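Side-chain contact in carbohydrate binding protein, putative, cbp2D (Cellvibrio japonicus, PDB 7B21), which probably carries electrons through a covalently bound heme c in its X183 cytochrome domain, one part of a larger protein that probably also binds polysaccharides: residues 44-49 / 53-58. Residues are numbered along the deposited sequence; the frame is centred on the assembly and turned at random.
With HEC (heme c), chain B; EDO (1,2-ethanediol), chain E; EDO (1,2-ethanediol), chain D.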
loop_
_atom_site.group_PDB
_atom_site.type_symbol
_atom_site.label_atom_id
_atom_site.label_comp_id
_atom_site.label_asym_id
_atom_site.label_seq_id
_atom_site.Cartn_x
_atom_site.Cartn_y
_atom_site.Cartn_z
ATOM N N ARG A 44 8.077 2.669 7.433
ATOM C CA ARG A 44 9.460 2.457 6.974
ATOM C C ARG A 44 9.815 3.583 6.018
ATOM O O ARG A 44 8.966 4.034 5.262
ATOM C CB ARG A 44 9.618 1.156 6.212
ATOM C CG ARG A 44 9.076 -0.077 6.903
ATOM C CD ARG A 44 9.527 -1.329 6.216
ATOM N NE ARG A 44 8.781 -2.481 6.604
ATOM C CZ ARG A 44 8.914 -3.173 7.734
ATOM N NH1 ARG A 44 9.858 -2.852 8.603
ATOM N NH2 ARG A 44 8.090 -4.159 8.011
ATOM N N ASP A 45 11.059 4.047 6.037
ATOM C CA ASP A 45 11.444 5.045 5.021
ATOM C C ASP A 45 11.392 4.447 3.609
ATOM O O ASP A 45 10.955 5.161 2.694
ATOM C CB ASP A 45 12.763 5.717 5.316
ATOM C CG ASP A 45 13.941 4.854 5.456
ATOM O OD1 ASP A 45 13.819 3.664 5.540
ATOM O OD2 ASP A 45 15.007 5.462 5.486
ATOM N N LEU A 46 11.855 3.221 3.461
ATOM C CA LEU A 46 11.959 2.522 2.161
ATOM C C LEU A 46 11.489 1.108 2.408
ATOM O O LEU A 46 11.540 0.607 3.537
ATOM C CB LEU A 46 13.407 2.486 1.662
ATOM C CG LEU A 46 14.020 3.834 1.353
ATOM C CD1 LEU A 46 15.526 3.695 1.181
ATOM C CD2 LEU A 46 13.440 4.384 0.082
ATOM N N TYR A 47 11.099 0.453 1.335
ATOM C CA TYR A 47 10.509 -0.883 1.374
ATOM C C TYR A 47 11.278 -1.764 0.404
ATOM O O TYR A 47 11.420 -1.452 -0.786
ATOM C CB TYR A 47 9.027 -0.821 0.999
ATOM C CG TYR A 47 8.195 -0.156 2.057
ATOM C CD1 TYR A 47 8.103 1.216 2.167
ATOM C CD2 TYR A 47 7.538 -0.914 3.003
ATOM C CE1 TYR A 47 7.397 1.814 3.206
ATOM C CE2 TYR A 47 6.817 -0.337 4.023
ATOM C CZ TYR A 47 6.756 1.031 4.152
ATOM O OH TYR A 47 6.111 1.634 5.193
ATOM N N ARG A 48 11.701 -2.922 0.909
ATOM C CA ARG A 48 12.427 -3.909 0.088
ATOM C C ARG A 48 11.668 -5.217 0.147
ATOM O O ARG A 48 11.736 -5.954 1.115
ATOM C CB ARG A 48 13.881 -4.112 0.516
ATOM C CG ARG A 48 14.648 -5.000 -0.454
ATOM C CD ARG A 48 16.108 -5.083 -0.059
ATOM N NE ARG A 48 16.778 -6.094 -0.852
ATOM C CZ ARG A 48 18.055 -6.134 -1.152
ATOM N NH1 ARG A 48 18.873 -5.181 -0.741
ATOM N NH2 ARG A 48 18.513 -7.157 -1.842
ATOM N N HIS A 49 10.953 -5.539 -0.920
ATOM C CA HIS A 49 10.264 -6.827 -1.050
ATOM C C HIS A 49 11.298 -7.931 -0.906
ATOM O O HIS A 49 12.468 -7.782 -1.334
ATOM C CB HIS A 49 9.586 -6.897 -2.417
ATOM C CG HIS A 49 8.644 -8.034 -2.586
ATOM N ND1 HIS A 49 9.086 -9.314 -2.854
ATOM C CD2 HIS A 49 7.289 -8.078 -2.533
ATOM C CE1 HIS A 49 8.017 -10.091 -3.002
ATOM N NE2 HIS A 49 6.893 -9.364 -2.792
ATOM N N THR A 53 15.944 -6.548 -5.134
ATOM C CA THR A 53 17.385 -6.357 -5.099
ATOM C C THR A 53 17.740 -5.018 -4.490
ATOM O O THR A 53 18.951 -4.780 -4.311
ATOM C CB THR A 53 17.999 -6.427 -6.502
ATOM O OG1 THR A 53 17.344 -5.440 -7.304
ATOM C CG2 THR A 53 17.805 -7.794 -7.117
ATOM N N GLN A 54 16.769 -4.158 -4.214
ATOM C CA GLN A 54 17.115 -2.877 -3.586
ATOM C C GLN A 54 15.874 -2.311 -2.906
ATOM O O GLN A 54 14.746 -2.762 -3.106
ATOM C CB GLN A 54 17.743 -1.889 -4.540
ATOM C CG GLN A 54 16.674 -1.403 -5.454
ATOM C CD GLN A 54 17.128 -0.249 -6.307
ATOM O OE1 GLN A 54 17.801 -0.434 -7.317
ATOM N NE2 GLN A 54 16.750 0.957 -5.906
ATOM N N ASP A 55 16.142 -1.322 -2.099
ATOM C CA ASP A 55 15.125 -0.573 -1.365
ATOM C C ASP A 55 14.368 0.304 -2.366
ATOM O O ASP A 55 14.943 0.832 -3.307
ATOM C CB ASP A 55 15.798 0.312 -0.343
ATOM C CG ASP A 55 16.485 -0.426 0.780
ATOM O OD1 ASP A 55 16.158 -1.617 1.002
ATOM O OD2 ASP A 55 17.278 0.217 1.462
ATOM N N ARG A 56 13.072 0.491 -2.106
ATOM C CA ARG A 56 12.232 1.302 -2.995
ATOM C C ARG A 56 11.439 2.301 -2.157
ATOM O O ARG A 56 11.007 2.026 -1.030
ATOM C CB ARG A 56 11.223 0.410 -3.730
ATOM C CG ARG A 56 11.820 -0.763 -4.500
ATOM C CD ARG A 56 12.543 -0.348 -5.715
ATOM N NE ARG A 56 13.122 -1.524 -6.344
ATOM C CZ ARG A 56 13.908 -1.466 -7.384
ATOM N NH1 ARG A 56 14.153 -0.293 -7.961
ATOM N NH2 ARG A 56 14.421 -2.587 -7.866
ATOM N N ALA A 57 11.143 3.415 -2.775
ATOM C CA ALA A 57 10.105 4.308 -2.268
ATOM C C ALA A 57 8.811 3.503 -2.185
ATOM O O ALA A 57 8.536 2.626 -3.016
ATOM C CB ALA A 57 9.910 5.495 -3.176
ATOM N N LEU A 58 7.966 3.839 -1.208
ATOM C CA LEU A 58 6.721 3.085 -1.013
ATOM C C LEU A 58 5.903 3.012 -2.318
ATOM O O LEU A 58 5.418 1.945 -2.682
ATOM C CB LEU A 58 5.961 3.691 0.166
ATOM C CG LEU A 58 4.577 3.109 0.442
ATOM C CD1 LEU A 58 4.601 1.600 0.585
ATOM C CD2 LEU A 58 4.025 3.717 1.712
HETATM FE FE HEC B . 0.831 -6.226 -0.077
HETATM C CHA HEC B . 3.821 -6.582 1.503
HETATM C CHB HEC B . 1.172 -2.860 0.005
HETATM C CHC HEC B . -2.027 -5.923 -1.885
HETATM C CHD HEC B . 0.333 -9.574 0.146
HETATM N NA HEC B . 2.200 -4.988 0.617
HETATM C C1A HEC B . 3.342 -5.298 1.334
HETATM C C2A HEC B . 3.966 -4.118 1.834
HETATM C C3A HEC B . 3.257 -3.075 1.382
HETATM C C4A HEC B . 2.137 -3.617 0.635
HETATM C CMA HEC B . 3.538 -1.613 1.536
HETATM C CAA HEC B . 5.205 -4.066 2.700
HETATM C CBA HEC B . 4.827 -4.131 4.198
HETATM C CGA HEC B . 5.937 -3.958 5.165
HETATM O O1A HEC B . 7.087 -3.730 4.769
HETATM O O2A HEC B . 5.619 -4.002 6.402
HETATM N NB HEC B . -0.214 -4.683 -0.827
HETATM C C1B HEC B . 0.083 -3.354 -0.687
HETATM C C2B HEC B . -0.877 -2.554 -1.381
HETATM C C3B HEC B . -1.762 -3.405 -1.978
HETATM C C4B HEC B . -1.346 -4.760 -1.561
HETATM C CMB HEC B . -0.893 -1.063 -1.451
HETATM C CAB HEC B . -2.899 -3.089 -2.880
HETATM C CBB HEC B . -2.507 -2.361 -4.137
HETATM N NC HEC B . -0.561 -7.476 -0.740
HETATM C C1C HEC B . -1.698 -7.182 -1.427
HETATM C C2C HEC B . -2.519 -8.337 -1.604
HETATM C C3C HEC B . -1.901 -9.364 -0.951
HETATM C C4C HEC B . -0.663 -8.846 -0.453
HETATM C CMC HEC B . -3.865 -8.327 -2.278
HETATM C CAC HEC B . -2.391 -10.756 -0.711
HETATM C CBC HEC B . -2.795 -11.546 -1.883
HETATM N ND HEC B . 1.904 -7.772 0.602
HETATM C C1D HEC B . 1.555 -9.086 0.574
HETATM C C2D HEC B . 2.661 -9.914 1.030
HETATM C C3D HEC B . 3.666 -9.094 1.351
HETATM C C4D HEC B . 3.170 -7.729 1.136
HETATM C CMD HEC B . 2.632 -11.412 1.114
HETATM C CAD HEC B . 5.070 -9.446 1.711
HETATM C CBD HEC B . 5.955 -9.372 0.401
HETATM C CGD HEC B . 7.354 -9.876 0.581
HETATM O O1D HEC B . 8.268 -9.071 0.895
HETATM O O2D HEC B . 7.557 -11.115 0.408
HETATM C C1 EDO E . 18.968 -1.871 3.310
HETATM O O1 EDO E . 19.549 -0.731 2.736
HETATM C C2 EDO E . 19.117 -3.075 2.452
HETATM O O2 EDO E . 18.614 -2.974 1.135
HETATM C C1 EDO D . 12.755 -4.926 4.520
HETATM O O1 EDO D . 11.970 -5.956 3.972
HETATM C C2 EDO D . 11.937 -3.715 4.767
HETATM O O2 EDO D . 11.215 -3.307 3.641
HETATM O O HOH W 1 9.098 5.759 0.596
#
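Y47 and R56 are joined by two backbone hydrogen bonds, Y47 N to R56 O (2.8 Å) and R56 N to Y47 O (2.9 Å). This reciprocal pattern defines a single antiparallel hydrogen-bonded bridge. A water extends the link, donating to D45 O and accepting from L58 N.

Apolar contact centres on the Y47 ring. L58 CD1 lies over one face, 4.0 Å from the ring centroid and 18° off its normal, a CH-pi contact; R44 CB backs the opposite face. L58 CD1 also reaches CMA of heme c at 3.5 Å, while the heme propionate meets the tyrosine edge. Y47 OH accepts from R44 N and also bonds N41 O; two hydrogen bonds thus meet at the hydroxyl, which anchors the outer end of the ring. L46 CD1 rests on D55 CB (3.7 Å).

Among the charged groups, R44 grips one propionate through NE to O1A (2.8 Å) and NH2 to O2A. R48, extended with CG anti to its backbone N (chi1 -173°), lays its guanidinium face over T53 C and Q54 N. Its NH1 and D55 OD1 share O2 of an ethanediol, probably from the crystallisation liquor, rather than touching directly. R56 bends at chi2 and turns its guanidinium to a salt bridge with D52.

Both segments belong to the loop between helices 19-23 and 58-65 of this cytochrome c domain, bordering the heme pocket; A57 occupies the N-cap position of helix 58-65, and L58 packs against E83 and I86 of helix 76-86.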